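Local atomic coordinates of universal stress protein (Mycobacterium smegmatis, PDB entry 5AHW), a protein that binds cyclic AMP as a member of the universal stress protein family, and probably takes part in mycobacterial cAMP signalling. Residues L71-N75 and E87-V91. Sequence-based numbering, arbitrary orientation.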
# COMPACT_ATOMS: atom_id res chain seq x y z
N LEU B 71 2.84 5.78 -21.30
CA LEU B 71 2.13 6.77 -20.50
C LEU B 71 0.69 6.98 -20.99
O LEU B 71 -0.16 7.06 -20.15
CB LEU B 71 2.89 8.11 -20.40
CG LEU B 71 4.11 7.89 -19.49
CD1 LEU B 71 5.15 8.97 -19.74
CD2 LEU B 71 3.74 7.81 -18.01
N ARG B 72 0.42 7.06 -22.30
CA ARG B 72 -0.97 7.21 -22.73
C ARG B 72 -1.86 6.01 -22.38
O ARG B 72 -2.98 6.17 -21.90
CB ARG B 72 -1.13 7.63 -24.21
CG ARG B 72 -0.38 6.80 -25.23
CD ARG B 72 -0.62 7.28 -26.68
NE ARG B 72 0.53 7.00 -27.57
CZ ARG B 72 1.62 7.77 -27.70
NH1 ARG B 72 1.76 8.92 -27.02
NH2 ARG B 72 2.59 7.40 -28.54
N GLU B 73 -1.38 4.79 -22.56
CA GLU B 73 -2.18 3.66 -22.14
C GLU B 73 -2.41 3.71 -20.63
O GLU B 73 -3.54 3.53 -20.19
CB GLU B 73 -1.59 2.35 -22.60
CG GLU B 73 -2.37 1.10 -22.16
CD GLU B 73 -3.75 0.92 -22.82
OE1 GLU B 73 -4.06 1.57 -23.86
OE2 GLU B 73 -4.52 0.07 -22.28
N ALA B 74 -1.38 4.00 -19.84
CA ALA B 74 -1.61 4.09 -18.40
C ALA B 74 -2.65 5.13 -18.07
O ALA B 74 -3.47 4.95 -17.16
CB ALA B 74 -0.33 4.37 -17.63
N ASN B 75 -2.59 6.23 -18.79
CA ASN B 75 -3.58 7.31 -18.64
C ASN B 75 -5.03 6.84 -18.92
O ASN B 75 -5.93 7.09 -18.14
CB ASN B 75 -3.23 8.46 -19.59
CG ASN B 75 -3.96 9.74 -19.25
OD1 ASN B 75 -5.16 9.74 -19.00
ND2 ASN B 75 -3.23 10.87 -19.27
N GLU B 87 -1.53 13.29 -14.47
CA GLU B 87 -0.36 13.96 -14.99
C GLU B 87 0.54 12.82 -15.43
O GLU B 87 0.59 11.81 -14.73
CB GLU B 87 0.24 14.74 -13.85
CG GLU B 87 1.42 15.63 -14.19
CD GLU B 87 1.89 16.47 -12.98
OE1 GLU B 87 1.19 17.47 -12.69
OE2 GLU B 87 2.94 16.13 -12.34
N GLU B 88 1.19 12.91 -16.60
CA GLU B 88 2.16 11.86 -17.01
C GLU B 88 3.61 12.40 -16.82
O GLU B 88 3.88 13.58 -17.20
CB GLU B 88 1.94 11.48 -18.47
CG GLU B 88 0.55 11.05 -18.87
CD GLU B 88 0.40 10.95 -20.37
OE1 GLU B 88 1.40 11.06 -21.07
OE2 GLU B 88 -0.70 10.77 -20.91
N ARG B 89 4.51 11.62 -16.21
CA ARG B 89 5.91 12.04 -16.02
C ARG B 89 6.92 11.01 -16.57
O ARG B 89 7.17 10.02 -15.90
CB ARG B 89 6.24 12.21 -14.54
CG ARG B 89 5.33 13.12 -13.75
CD ARG B 89 5.50 14.57 -14.09
NE ARG B 89 6.90 14.87 -13.89
CZ ARG B 89 7.44 15.44 -12.82
NH1 ARG B 89 6.69 15.92 -11.83
NH2 ARG B 89 8.77 15.54 -12.78
N PRO B 90 7.45 11.22 -17.78
CA PRO B 90 8.56 10.40 -18.25
C PRO B 90 9.77 10.79 -17.45
O PRO B 90 10.10 11.91 -17.46
CB PRO B 90 8.75 10.85 -19.70
CG PRO B 90 8.07 12.17 -19.80
CD PRO B 90 7.03 12.23 -18.76
N VAL B 91 10.41 9.88 -16.73
CA VAL B 91 11.53 10.22 -15.88
C VAL B 91 12.79 9.49 -16.33
O VAL B 91 12.77 8.27 -16.53
CB VAL B 91 11.26 9.89 -14.41
CG1 VAL B 91 12.54 10.12 -13.58
CG2 VAL B 91 10.15 10.77 -13.93
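E88 on the edge strand reaches across to helix 65-80 and lies alongside L71. The two side chains run past each other in opposite directions. OE1 of E88 comes to 3.4 Å from CB of L71. CG of E88 is anti to the carbonyl carbon (chi1 -54°) and the chain beyond is extended, which carries the carboxylate out to N75. There ND2 of N75 donates a hydrogen bond to OE2 of E88 (3.0 Å). The bond is bent, 149° at the hydrogen, and uses the anti lone pair of OE2. The N75 and E88 side chains cross at about a right angle, with amide and carboxylate planes 78° apart. The R72 guanidinium does not contact E88 but may add a weak favourable field. Farther along the strand, CD1 of L71 packs 3.9 Å from CD of P90. The buried L71 spans the strand from CB of E88 to the ring of P90. Helix 65-80 is the helix of the beta-alpha-beta crossover from strand 34-41 to 86-92; segment 71-75 runs roughly antiparallel to the latter. L71 touches T39 on strand 34-41, while R89 points away from the helix and packs on L102 of helix 95-105, across the sheet.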